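Local coordinates for periplasmic binding protein (Veillonella parvula, PDB 4N01) that probably captures a small solute, perhaps a metal chelate, between its two alpha/beta lobes and hands it to a membrane ABC transporter, at residues H65-S70 against K85-A90; T161-E166 against E226-N231; N201-L206 against E330-K335; T258-N263 against P293-I298; Y266-D271 against I307-S312. All blocks are in the same frame, centred on the assembly; numbering follows the deposited sequence.

Contact 1. Residues H65-S70 against K85-A90; sequences HAVSMS and KMAGTA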
# COMPACT_ATOMS: atom_id res chain seq x y z
N HIS A 65 6.71 22.99 0.49
CA HIS A 65 7.94 22.22 0.65
C HIS A 65 7.65 20.87 1.32
O HIS A 65 8.17 20.58 2.41
CB HIS A 65 8.96 23.00 1.47
CG HIS A 65 9.58 24.14 0.73
ND1 HIS A 65 8.85 25.25 0.32
CD2 HIS A 65 10.84 24.36 0.31
CE1 HIS A 65 9.64 26.09 -0.31
NE2 HIS A 65 10.86 25.57 -0.34
N ALA A 66 6.84 20.05 0.67
CA ALA A 66 6.40 18.79 1.26
C ALA A 66 7.43 17.69 1.06
O ALA A 66 8.07 17.62 -0.00
CB ALA A 66 5.08 18.37 0.65
N VAL A 67 7.61 16.85 2.07
CA VAL A 67 8.53 15.72 1.99
C VAL A 67 7.77 14.43 2.18
O VAL A 67 7.02 14.28 3.15
CB VAL A 67 9.66 15.80 3.04
CG1 VAL A 67 10.45 14.49 3.08
CG2 VAL A 67 10.60 17.00 2.75
N SER A 68 7.95 13.50 1.26
CA SER A 68 7.34 12.19 1.41
C SER A 68 8.40 11.18 1.84
O SER A 68 9.41 11.00 1.16
CB SER A 68 6.68 11.74 0.11
OG SER A 68 6.24 10.40 0.23
N MSE A 69 8.16 10.52 2.97
CA MSE A 69 9.13 9.58 3.54
C MSE A 69 8.92 8.14 3.07
O MSE A 69 9.68 7.25 3.45
CB MSE A 69 9.05 9.61 5.07
CG MSE A 69 9.33 10.97 5.70
SE MSE A 69 11.22 11.46 5.69
CE MSE A 69 11.78 10.50 7.31
N SER A 70 7.89 7.90 2.26
CA SER A 70 7.59 6.53 1.82
C SER A 70 7.16 6.52 0.36
O SER A 70 6.61 7.51 -0.13
CB SER A 70 6.47 5.93 2.67
OG SER A 70 6.78 6.03 4.06
N LYS A 85 4.93 21.08 -5.43
CA LYS A 85 4.85 21.38 -4.00
C LYS A 85 5.77 20.50 -3.16
O LYS A 85 5.76 20.57 -1.92
CB LYS A 85 3.40 21.19 -3.51
CG LYS A 85 2.38 22.03 -4.29
CD LYS A 85 2.65 23.52 -4.11
CE LYS A 85 1.68 24.35 -4.95
NZ LYS A 85 0.54 24.89 -4.16
N MSE A 86 6.56 19.65 -3.82
CA MSE A 86 7.36 18.64 -3.13
C MSE A 86 8.84 18.99 -3.03
O MSE A 86 9.50 19.26 -4.04
CB MSE A 86 7.15 17.27 -3.78
CG MSE A 86 5.69 16.85 -3.71
SE MSE A 86 5.24 15.29 -4.75
CE MSE A 86 6.31 14.00 -3.73
N ALA A 87 9.35 19.01 -1.81
CA ALA A 87 10.76 19.34 -1.59
C ALA A 87 11.65 18.10 -1.55
O ALA A 87 12.87 18.20 -1.63
CB ALA A 87 10.92 20.14 -0.32
N GLY A 88 11.05 16.93 -1.43
CA GLY A 88 11.86 15.73 -1.41
C GLY A 88 11.06 14.45 -1.26
O GLY A 88 9.94 14.47 -0.75
N THR A 89 11.64 13.34 -1.71
CA THR A 89 11.06 12.02 -1.47
C THR A 89 12.12 11.11 -0.87
O THR A 89 13.31 11.38 -0.96
CB THR A 89 10.57 11.36 -2.76
OG1 THR A 89 11.68 11.17 -3.65
CG2 THR A 89 9.50 12.22 -3.42
N ALA A 90 11.67 10.01 -0.27
CA ALA A 90 12.60 9.08 0.36
C ALA A 90 12.11 7.65 0.29
O ALA A 90 10.92 7.39 0.04
CB ALA A 90 12.85 9.47 1.80

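Contact 2. Residues T161-E166 against E226-N231; sequences TKADLE and EGYTTN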
# COMPACT_ATOMS: atom_id res chain seq x y z
N THR A 161 -6.00 -1.80 11.32
CA THR A 161 -6.53 -2.96 10.61
C THR A 161 -7.99 -2.76 10.18
O THR A 161 -8.59 -3.66 9.60
CB THR A 161 -6.42 -4.23 11.45
OG1 THR A 161 -6.96 -3.98 12.75
CG2 THR A 161 -4.96 -4.63 11.60
N LYS A 162 -8.55 -1.59 10.46
CA LYS A 162 -9.87 -1.25 9.95
C LYS A 162 -9.81 -0.80 8.49
O LYS A 162 -10.85 -0.73 7.82
CB LYS A 162 -10.47 -0.11 10.78
CG LYS A 162 -10.95 -0.51 12.16
CD LYS A 162 -11.72 0.64 12.81
CE LYS A 162 -12.56 0.15 13.97
NZ LYS A 162 -13.31 -1.08 13.59
N ALA A 163 -8.62 -0.48 8.00
CA ALA A 163 -8.46 0.14 6.68
C ALA A 163 -9.03 -0.69 5.54
O ALA A 163 -8.83 -1.90 5.48
CB ALA A 163 -7.01 0.43 6.40
N ASP A 164 -9.74 -0.03 4.63
CA ASP A 164 -10.15 -0.69 3.39
C ASP A 164 -10.02 0.27 2.20
O ASP A 164 -9.41 1.34 2.34
CB ASP A 164 -11.57 -1.28 3.52
CG ASP A 164 -12.64 -0.22 3.81
OD1 ASP A 164 -12.44 0.96 3.48
OD2 ASP A 164 -13.71 -0.60 4.36
N LEU A 165 -10.56 -0.10 1.05
CA LEU A 165 -10.39 0.74 -0.14
C LEU A 165 -11.04 2.10 0.04
O LEU A 165 -10.50 3.11 -0.40
CB LEU A 165 -10.95 0.05 -1.39
CG LEU A 165 -10.74 0.83 -2.69
CD1 LEU A 165 -9.25 1.07 -2.98
CD2 LEU A 165 -11.42 0.13 -3.87
N GLU A 166 -12.20 2.13 0.70
CA GLU A 166 -12.88 3.42 0.97
C GLU A 166 -12.02 4.33 1.85
O GLU A 166 -12.04 5.55 1.69
CB GLU A 166 -14.26 3.20 1.62
CG GLU A 166 -15.32 2.65 0.68
CD GLU A 166 -15.66 3.61 -0.46
OE1 GLU A 166 -15.55 4.85 -0.29
OE2 GLU A 166 -16.05 3.12 -1.55
N GLU A 226 -5.30 -9.33 8.76
CA GLU A 226 -6.46 -8.44 8.74
C GLU A 226 -6.09 -7.10 8.12
O GLU A 226 -4.91 -6.80 7.93
CB GLU A 226 -7.01 -8.23 10.16
CG GLU A 226 -7.45 -9.52 10.88
CD GLU A 226 -8.55 -10.30 10.18
OE1 GLU A 226 -9.19 -9.77 9.24
OE2 GLU A 226 -8.79 -11.48 10.56
N GLY A 227 -7.09 -6.29 7.80
CA GLY A 227 -6.82 -4.95 7.33
C GLY A 227 -6.84 -4.80 5.82
O GLY A 227 -7.49 -5.56 5.11
N TYR A 228 -6.08 -3.82 5.34
CA TYR A 228 -6.21 -3.36 3.97
C TYR A 228 -6.15 -4.47 2.91
O TYR A 228 -7.05 -4.57 2.05
CB TYR A 228 -5.17 -2.29 3.68
CG TYR A 228 -5.41 -1.56 2.39
CD1 TYR A 228 -6.29 -0.49 2.34
CD2 TYR A 228 -4.76 -1.95 1.22
CE1 TYR A 228 -6.51 0.19 1.16
CE2 TYR A 228 -4.97 -1.27 0.03
CZ TYR A 228 -5.85 -0.21 0.01
OH TYR A 228 -6.07 0.46 -1.16
N THR A 229 -5.11 -5.30 2.95
CA THR A 229 -4.92 -6.31 1.91
C THR A 229 -6.11 -7.27 1.88
O THR A 229 -6.62 -7.61 0.81
CB THR A 229 -3.63 -7.11 2.14
OG1 THR A 229 -2.49 -6.23 2.04
CG2 THR A 229 -3.49 -8.22 1.10
N THR A 230 -6.56 -7.69 3.05
CA THR A 230 -7.70 -8.58 3.14
C THR A 230 -8.96 -7.91 2.60
O THR A 230 -9.72 -8.51 1.83
CB THR A 230 -7.93 -8.97 4.60
OG1 THR A 230 -6.85 -9.83 5.01
CG2 THR A 230 -9.26 -9.70 4.78
N ASN A 231 -9.18 -6.66 3.00
CA ASN A 231 -10.40 -5.96 2.61
C ASN A 231 -10.51 -5.65 1.12
O ASN A 231 -11.60 -5.72 0.56
CB ASN A 231 -10.57 -4.71 3.45
CG ASN A 231 -10.89 -5.04 4.88
OD1 ASN A 231 -11.54 -6.06 5.14
ND2 ASN A 231 -10.44 -4.21 5.81
O HOH W 1 -10.91 -4.65 8.66
O HOH W 2 -12.11 -2.52 0.45

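Contact 3. Residues N201-L206 against E330-K335; sequences NKLKDL and EIHGIK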
# COMPACT_ATOMS: atom_id res chain seq x y z
N ASN A 201 -19.10 -6.05 -11.79
CA ASN A 201 -20.19 -6.49 -12.66
C ASN A 201 -19.87 -7.77 -13.42
O ASN A 201 -20.73 -8.62 -13.61
CB ASN A 201 -20.62 -5.38 -13.63
CG ASN A 201 -21.63 -4.43 -13.01
OD1 ASN A 201 -22.39 -4.81 -12.13
ND2 ASN A 201 -21.63 -3.18 -13.47
N LYS A 202 -18.61 -7.91 -13.86
CA LYS A 202 -18.15 -9.15 -14.49
C LYS A 202 -18.08 -10.33 -13.52
O LYS A 202 -18.11 -11.48 -13.93
CB LYS A 202 -16.76 -8.94 -15.11
CG LYS A 202 -16.75 -8.24 -16.46
CD LYS A 202 -17.35 -9.11 -17.55
CE LYS A 202 -17.09 -8.54 -18.94
NZ LYS A 202 -17.56 -7.13 -19.08
N LEU A 203 -17.98 -10.04 -12.22
CA LEU A 203 -17.80 -11.09 -11.22
C LEU A 203 -19.10 -11.55 -10.59
O LEU A 203 -19.11 -12.51 -9.83
CB LEU A 203 -16.86 -10.62 -10.11
CG LEU A 203 -15.45 -10.29 -10.57
CD1 LEU A 203 -14.60 -9.83 -9.40
CD2 LEU A 203 -14.85 -11.53 -11.22
N LYS A 204 -20.19 -10.84 -10.90
CA LYS A 204 -21.49 -11.19 -10.35
C LYS A 204 -21.80 -12.66 -10.64
O LYS A 204 -21.68 -13.11 -11.78
CB LYS A 204 -22.58 -10.29 -10.93
CG LYS A 204 -23.69 -9.96 -9.94
CD LYS A 204 -25.07 -10.05 -10.59
CE LYS A 204 -26.16 -9.58 -9.64
NZ LYS A 204 -27.39 -9.17 -10.39
N ASP A 205 -22.14 -13.41 -9.60
CA ASP A 205 -22.58 -14.80 -9.74
C ASP A 205 -21.48 -15.79 -10.16
O ASP A 205 -21.77 -16.92 -10.55
CB ASP A 205 -23.78 -14.92 -10.69
CG ASP A 205 -24.98 -14.12 -10.21
OD1 ASP A 205 -25.23 -14.10 -8.98
OD2 ASP A 205 -25.66 -13.51 -11.06
N LEU A 206 -20.22 -15.35 -10.09
CA LEU A 206 -19.09 -16.29 -10.15
C LEU A 206 -18.72 -16.68 -8.72
O LEU A 206 -18.82 -15.86 -7.80
CB LEU A 206 -17.87 -15.65 -10.83
CG LEU A 206 -18.07 -15.16 -12.27
CD1 LEU A 206 -16.74 -14.67 -12.85
CD2 LEU A 206 -18.67 -16.26 -13.14
N GLU A 330 -7.14 -12.94 -13.49
CA GLU A 330 -6.33 -14.12 -13.26
C GLU A 330 -7.00 -15.16 -12.35
O GLU A 330 -6.87 -16.36 -12.58
CB GLU A 330 -4.94 -13.72 -12.73
CG GLU A 330 -4.04 -13.13 -13.83
CD GLU A 330 -2.76 -12.49 -13.31
OE1 GLU A 330 -2.59 -12.41 -12.07
OE2 GLU A 330 -1.92 -12.06 -14.13
N ILE A 331 -7.73 -14.70 -11.34
CA ILE A 331 -8.37 -15.61 -10.37
C ILE A 331 -9.67 -16.19 -10.91
O ILE A 331 -9.96 -17.38 -10.73
CB ILE A 331 -8.62 -14.88 -9.04
CG1 ILE A 331 -7.28 -14.58 -8.36
CG2 ILE A 331 -9.50 -15.70 -8.09
CD1 ILE A 331 -7.38 -13.63 -7.19
N HIS A 332 -10.44 -15.37 -11.61
CA HIS A 332 -11.78 -15.76 -12.04
C HIS A 332 -11.90 -16.04 -13.53
O HIS A 332 -12.95 -16.47 -13.99
CB HIS A 332 -12.76 -14.67 -11.65
CG HIS A 332 -12.92 -14.50 -10.17
ND1 HIS A 332 -13.60 -15.41 -9.39
CD2 HIS A 332 -12.49 -13.52 -9.33
CE1 HIS A 332 -13.59 -14.99 -8.13
NE2 HIS A 332 -12.92 -13.86 -8.07
N GLY A 333 -10.83 -15.79 -14.28
CA GLY A 333 -10.82 -16.09 -15.71
C GLY A 333 -11.71 -15.20 -16.55
O GLY A 333 -12.14 -15.59 -17.63
N ILE A 334 -12.01 -14.00 -16.06
CA ILE A 334 -12.79 -13.03 -16.82
C ILE A 334 -11.88 -12.15 -17.66
O ILE A 334 -10.67 -12.09 -17.45
CB ILE A 334 -13.60 -12.08 -15.90
CG1 ILE A 334 -12.65 -11.22 -15.06
CG2 ILE A 334 -14.55 -12.85 -15.03
CD1 ILE A 334 -13.32 -10.03 -14.36
N LYS A 335 -12.48 -11.45 -18.61
CA LYS A 335 -11.84 -10.30 -19.23
C LYS A 335 -12.69 -9.07 -18.90
O LYS A 335 -13.90 -9.08 -19.15
CB LYS A 335 -11.75 -10.47 -20.75
CG LYS A 335 -10.43 -11.06 -21.25
CD LYS A 335 -10.34 -12.56 -21.00
CE LYS A 335 -9.11 -13.16 -21.67
NZ LYS A 335 -7.87 -12.41 -21.33

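Contact 4. Residues T258-N263 against P293-I298; sequences TVIAQN and PQLQDI. With FMT (formic acid), chain H.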
# COMPACT_ATOMS: atom_id res chain seq x y z
N THR A 258 -1.69 -24.16 9.31
CA THR A 258 -2.91 -23.39 9.17
C THR A 258 -3.25 -23.23 7.69
O THR A 258 -4.41 -23.36 7.29
CB THR A 258 -2.76 -22.01 9.83
OG1 THR A 258 -2.48 -22.20 11.23
CG2 THR A 258 -4.05 -21.22 9.68
N VAL A 259 -2.24 -22.95 6.88
CA VAL A 259 -2.44 -22.80 5.44
C VAL A 259 -2.94 -24.11 4.84
O VAL A 259 -3.86 -24.12 4.01
CB VAL A 259 -1.14 -22.40 4.76
CG1 VAL A 259 -1.37 -22.15 3.26
CG2 VAL A 259 -0.56 -21.15 5.44
N ILE A 260 -2.31 -25.21 5.24
CA ILE A 260 -2.72 -26.52 4.75
C ILE A 260 -4.18 -26.82 5.12
O ILE A 260 -4.94 -27.32 4.28
CB ILE A 260 -1.81 -27.63 5.33
CG1 ILE A 260 -0.39 -27.48 4.76
CG2 ILE A 260 -2.35 -28.99 4.97
CD1 ILE A 260 0.64 -28.30 5.56
N ALA A 261 -4.56 -26.51 6.36
CA ALA A 261 -5.94 -26.73 6.82
C ALA A 261 -6.93 -25.90 5.99
O ALA A 261 -8.02 -26.36 5.66
CB ALA A 261 -6.06 -26.36 8.28
N GLN A 262 -6.53 -24.68 5.67
CA GLN A 262 -7.40 -23.76 4.94
C GLN A 262 -7.47 -24.08 3.45
O GLN A 262 -8.43 -23.70 2.78
CB GLN A 262 -6.93 -22.31 5.14
CG GLN A 262 -7.23 -21.73 6.52
CD GLN A 262 -8.72 -21.52 6.77
OE1 GLN A 262 -9.50 -22.48 6.81
NE2 GLN A 262 -9.13 -20.26 6.95
N ASN A 263 -6.44 -24.75 2.94
CA ASN A 263 -6.42 -25.22 1.55
C ASN A 263 -6.80 -24.14 0.53
O ASN A 263 -7.83 -24.25 -0.13
CB ASN A 263 -7.38 -26.41 1.41
CG ASN A 263 -7.09 -27.25 0.18
OD1 ASN A 263 -6.00 -27.15 -0.39
ND2 ASN A 263 -8.05 -28.07 -0.23
N PRO A 293 7.51 -30.66 0.77
CA PRO A 293 6.64 -31.84 0.72
C PRO A 293 5.37 -31.66 1.55
O PRO A 293 4.36 -32.28 1.25
CB PRO A 293 7.51 -32.95 1.34
CG PRO A 293 8.92 -32.43 1.26
CD PRO A 293 8.81 -30.94 1.38
N GLN A 294 5.41 -30.80 2.56
CA GLN A 294 4.25 -30.59 3.42
C GLN A 294 3.09 -29.92 2.67
O GLN A 294 1.94 -30.04 3.08
CB GLN A 294 4.62 -29.76 4.66
CG GLN A 294 3.74 -30.05 5.88
CD GLN A 294 3.99 -29.11 7.05
OE1 GLN A 294 4.87 -28.25 7.00
NE2 GLN A 294 3.20 -29.26 8.12
N LEU A 295 3.39 -29.22 1.58
CA LEU A 295 2.40 -28.36 0.92
C LEU A 295 1.82 -28.98 -0.35
O LEU A 295 1.03 -28.33 -1.05
CB LEU A 295 3.06 -27.03 0.56
CG LEU A 295 3.78 -26.33 1.71
CD1 LEU A 295 4.39 -25.02 1.24
CD2 LEU A 295 2.80 -26.09 2.87
N GLN A 296 2.20 -30.21 -0.64
CA GLN A 296 1.95 -30.76 -1.96
C GLN A 296 0.49 -31.08 -2.28
O GLN A 296 0.12 -31.21 -3.44
CB GLN A 296 2.85 -31.97 -2.25
CG GLN A 296 4.11 -31.57 -3.00
CD GLN A 296 3.84 -30.72 -4.24
OE1 GLN A 296 4.62 -29.83 -4.57
NE2 GLN A 296 2.74 -31.00 -4.94
N ASP A 297 -0.34 -31.20 -1.25
CA ASP A 297 -1.76 -31.47 -1.48
C ASP A 297 -2.66 -30.24 -1.37
O ASP A 297 -3.87 -30.33 -1.51
CB ASP A 297 -2.25 -32.62 -0.60
CG ASP A 297 -1.58 -33.94 -0.94
OD1 ASP A 297 -1.03 -34.07 -2.06
OD2 ASP A 297 -1.59 -34.85 -0.08
N ILE A 298 -2.06 -29.07 -1.14
CA ILE A 298 -2.83 -27.83 -1.18
C ILE A 298 -3.33 -27.60 -2.61
O ILE A 298 -2.57 -27.75 -3.57
CB ILE A 298 -1.96 -26.62 -0.72
CG1 ILE A 298 -1.63 -26.73 0.77
CG2 ILE A 298 -2.67 -25.29 -1.03
CD1 ILE A 298 -0.68 -25.62 1.26
C FMT H . -11.78 -17.63 7.08
O1 FMT H . -11.09 -18.11 7.99
O2 FMT H . -11.31 -17.07 6.10

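Contact 5. Residues Y266-D271 against I307-S312; sequences YIIIAD and IRVKLS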
# COMPACT_ATOMS: atom_id res chain seq x y z
N TYR A 266 -5.76 -20.22 -4.48
CA TYR A 266 -4.68 -19.46 -5.12
C TYR A 266 -3.67 -19.02 -4.09
O TYR A 266 -4.02 -18.74 -2.94
CB TYR A 266 -5.21 -18.22 -5.88
CG TYR A 266 -6.07 -18.61 -7.06
CD1 TYR A 266 -5.55 -18.62 -8.34
CD2 TYR A 266 -7.38 -19.01 -6.87
CE1 TYR A 266 -6.32 -19.02 -9.43
CE2 TYR A 266 -8.16 -19.41 -7.94
CZ TYR A 266 -7.63 -19.41 -9.21
OH TYR A 266 -8.41 -19.82 -10.26
N ILE A 267 -2.40 -18.97 -4.48
CA ILE A 267 -1.37 -18.38 -3.64
C ILE A 267 -0.82 -17.13 -4.32
O ILE A 267 -0.30 -17.18 -5.43
CB ILE A 267 -0.22 -19.39 -3.36
CG1 ILE A 267 -0.71 -20.52 -2.45
CG2 ILE A 267 0.95 -18.66 -2.69
CD1 ILE A 267 0.22 -21.73 -2.44
N ILE A 268 -0.98 -15.99 -3.65
CA ILE A 268 -0.54 -14.73 -4.21
C ILE A 268 0.82 -14.41 -3.61
O ILE A 268 0.97 -14.35 -2.39
CB ILE A 268 -1.54 -13.60 -3.86
CG1 ILE A 268 -2.91 -13.89 -4.50
CG2 ILE A 268 -1.02 -12.25 -4.31
CD1 ILE A 268 -4.07 -13.04 -3.91
N ILE A 269 1.80 -14.20 -4.47
CA ILE A 269 3.19 -14.13 -4.04
C ILE A 269 3.74 -12.73 -4.30
O ILE A 269 3.70 -12.24 -5.44
CB ILE A 269 4.05 -15.13 -4.84
CG1 ILE A 269 3.65 -16.57 -4.48
CG2 ILE A 269 5.55 -14.87 -4.62
CD1 ILE A 269 4.36 -17.63 -5.33
N ALA A 270 4.27 -12.10 -3.27
CA ALA A 270 4.89 -10.78 -3.43
C ALA A 270 6.27 -10.91 -4.06
O ALA A 270 7.14 -11.63 -3.56
CB ALA A 270 4.97 -10.05 -2.09
N ASP A 271 6.48 -10.20 -5.17
CA ASP A 271 7.76 -10.23 -5.88
C ASP A 271 8.60 -9.01 -5.47
O ASP A 271 8.20 -7.86 -5.71
CB ASP A 271 7.49 -10.25 -7.39
CG ASP A 271 8.76 -10.34 -8.23
OD1 ASP A 271 8.80 -11.18 -9.16
OD2 ASP A 271 9.71 -9.58 -7.98
N ILE A 307 0.05 -16.53 -8.23
CA ILE A 307 -0.25 -15.20 -8.76
C ILE A 307 0.74 -14.17 -8.25
O ILE A 307 0.99 -14.06 -7.05
CB ILE A 307 -1.67 -14.79 -8.37
CG1 ILE A 307 -2.67 -15.73 -9.04
CG2 ILE A 307 -1.96 -13.35 -8.79
CD1 ILE A 307 -4.06 -15.43 -8.69
N ARG A 308 1.32 -13.41 -9.17
CA ARG A 308 2.38 -12.46 -8.84
C ARG A 308 1.82 -11.08 -8.52
O ARG A 308 0.99 -10.57 -9.28
CB ARG A 308 3.32 -12.34 -10.03
CG ARG A 308 4.52 -11.43 -9.83
CD ARG A 308 5.30 -11.34 -11.12
NE ARG A 308 6.54 -10.58 -10.98
CZ ARG A 308 6.60 -9.26 -11.03
NH1 ARG A 308 5.49 -8.56 -11.21
NH2 ARG A 308 7.77 -8.63 -10.91
N VAL A 309 2.26 -10.47 -7.42
CA VAL A 309 1.93 -9.07 -7.18
C VAL A 309 3.15 -8.33 -6.67
O VAL A 309 4.11 -8.95 -6.21
CB VAL A 309 0.83 -8.89 -6.10
CG1 VAL A 309 -0.49 -9.52 -6.54
CG2 VAL A 309 1.29 -9.44 -4.74
N LYS A 310 3.11 -7.00 -6.77
CA LYS A 310 4.04 -6.16 -6.03
C LYS A 310 3.33 -5.75 -4.75
O LYS A 310 2.10 -5.59 -4.74
CB LYS A 310 4.40 -4.91 -6.82
CG LYS A 310 5.04 -5.21 -8.17
CD LYS A 310 6.37 -5.92 -7.99
CE LYS A 310 7.41 -4.97 -7.43
NZ LYS A 310 8.75 -5.64 -7.24
N LEU A 311 4.09 -5.58 -3.68
CA LEU A 311 3.51 -5.17 -2.40
C LEU A 311 2.76 -3.84 -2.53
O LEU A 311 1.75 -3.63 -1.86
CB LEU A 311 4.62 -5.07 -1.35
CG LEU A 311 4.18 -4.87 0.10
CD1 LEU A 311 3.46 -6.11 0.60
CD2 LEU A 311 5.39 -4.55 0.97
N SER A 312 3.26 -2.96 -3.39
CA SER A 312 2.63 -1.66 -3.63
C SER A 312 1.21 -1.77 -4.17
O SER A 312 0.41 -0.83 -4.04
CB SER A 312 3.47 -0.84 -4.60
OG SER A 312 3.46 -1.46 -5.88
O HOH W 3 6.85 -6.37 -3.78

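Contact 1. Residues H65-S70 against K85-A90
A66 and V67 pair with M86 and G88 as parallel neighbours in the beta-alpha-beta unit of strand 66-68, helix 71-79 and strand 86-90. A66 N bonds K85 O at 2.9 Å, within the carbonyl plane; the register then slips by one residue in a beta bulge. A66 O serves both bulge amides, taking A87 N at 2.6 Å and G88 N in a weak bond at 3.4 Å. Beyond it V67 rises on the face opposite A66 and S68. V67 CB passes G88 O at 4.0 Å. With CG1 anti to the backbone N (chi1 170°), V67 CG1 stays beside the same G88 O at 3.9 Å, whereas CG2 turns back to the methyl of A87, 4.4 Å to its CB. L110 of strand 109-111 packs against this valine. On the other face, S68 OG is bonded to T73 and T74 of helix 71-79. Closing the step after the bulge, S68 N donates to G88 O at 3.0 Å, the nitrogen tilted 23° from the carbonyl plane.

Contact 2. Residues T161-E166 against E226-N231
N231 and A163 join the starts of helices 165-178 and 228-234, with D164 and G227 at their N-cap positions, in this alpha/beta binding-protein fold. N231 ND2 donates to A163 O at 2.8 Å along a nearly straight N-H line of 166°. The oxygen lies in the plane of the N231 amide, but the nitrogen sits well above the carbonyl plane, 42° out of it. Alongside, the methylene groups of the same asparagine and of D164 touch, N231 CB to D164 CB at 3.6 Å. The Y228 ring offers its edge to the D164 carbonyl, CE1 to O at 3.3 Å, and its CD1 touches the A163 methyl. A Y228 chi1 of -168° swings the ring along the 161-166 segment until its OH comes to L165 CD1 at 3.7 Å. The second shell fixes these groups: T320 bonds the Y228 hydroxyl, and N231 N is tied to G227 O within the first helical turn. G227 CA makes a CA-H...O contact to T161 O at 3.2 Å. One of two bridging waters donates to T161 O at 2.7 Å and accepts from N231 ND2 at 2.9 Å.

Contact 3. Residues N201-L206 against E330-K335
K202 and I334 face each other with CA atoms 7.0 Å apart where two helices run out, 182-203 into a type II beta turn from L203 to L206, and 320-332 into G333 with its positive phi of 70°. I334 fills the space between these ends with both branches. Because CG1 stands between the backbone N and the carbonyl carbon (chi1 64°), the longer branch dips toward the helix, where I334 CD1 touches K202 CB at 3.7 Å and L203 CD2 at 3.8 Å. The other branch faces the turn, I334 CG2 meeting L206 CD1 at 3.6 Å. Cut back to an alanine, I334 would probably leave K202, L203 and L206 without their shared apolar partner and open a gap between the helix ends. L203 crosses H332 at about a right angle and brings CD2 to 3.6 Å from the imidazole CD2. Two other groups fix how the ring is turned: I331 CG2 lies over the centre of one face, and H332 NE2 is hydrogen-bonded to I236 O. On the solvent side the bent K202 chain sets CE 3.2 Å from K335 O. No hydrogen bond crosses; the seam is mostly apolar and lies at the surface. It joins the C-terminal helix to the end of a long helix, consistent with the interlobe helix of binding proteins of this kind.

Contact 4. Residues T258-N263 against P293-I298
I260 projects from helix 256-262 as a bump into the hollow made by Q294, L295 and I298 of the loop opposite. Its tip, I260 CD1, lies 3.3 Å from Q294 O and 3.6 Å from Q294 CG, with the glutamine chain running across it at about a right angle. One carbon back, I260 CG1 rests on L295 CD2 at 4.0 Å. In the reverse direction I298 CD1 settles into the notch between V259 and I260, 4.1 Å from V259 CG1 and 4.0 Å from I260 CG1. Without the CG1-CD1 branch, as with an alanine here, the hollow beside Q294 and L295 would probably stay unfilled and I298 CD1 would lose one wall of its notch. The polar ends are dealt with by neighbours: Q294 NE2 bonds E257. N263, past the helix end, has a chi1 of -160° that brings OD1 over I298 CA at 3.3 Å and lets it accept T299 N at the start of helix 299-303. The packing lies at the outer rim of the lobe built on the four-stranded parallel sheet, where the helix leading into strand 266-270 meets the loop leading to helix 299-303 and strand 306-309.

Contact 5. Residues Y266-D271 against I307-S312
D271 lays its CB over one face of the R308 guanidinium, 3.4 Å above the plane and offset toward the rim, at the end of two parallel strands of the four-stranded alpha/beta sheet. Their charged groups form a salt bridge, D271 OD1 to R308 NE at 3.0 Å, but are not coplanar: the planes differ by 57°, and NE reaches the oxygen from above the carboxylate. A chi1 of -177° points the D271 carboxylate away from its own N-H and over to the arginine; OD2 also takes the amide of G273. At the other end I307 CD1 comes obliquely to the Y266 ring, 3.5 Å from its CD1, and the same ring stacks with H305. Between them four backbone bonds make a regular ladder: I307 N to I267 O, I269 N to I307 O at 2.7 Å, V309 N to I269 O, and D271 N to V309 O. I268 and V309 press together on the face that helix 320-332 covers, with L327 against V309. Past the strand, the doubly bent K310 chain curls back so that NZ donates to D271 O at 2.8 Å, and that oxygen also accepts from a water, at 2.8 Å, which in turn takes L311 N.

Contacts 1 and 5 are the buried ones, each a parallel strand pair, in the five-stranded and the four-stranded sheet respectively; both rest on backbone bonds, but a bulge interrupts contact 1 and a salt bridge finishes contact 5. Their centres are about 28 Å apart, on opposite sides of the chain's centre. Contact 2, partly buried, relies on one side-chain-to-backbone bond and water. Contacts 3 and 4 have no hydrogen bond across and pack apolar groups, contact 3 at the surface, contact 4 partly buried at its lobe's far end. Contacts 3 and 5 touch through I331 and I307, and through a probable hydrogen bond between Y266 OH and I331 O; contact 4 adjoins contact 5 in sequence.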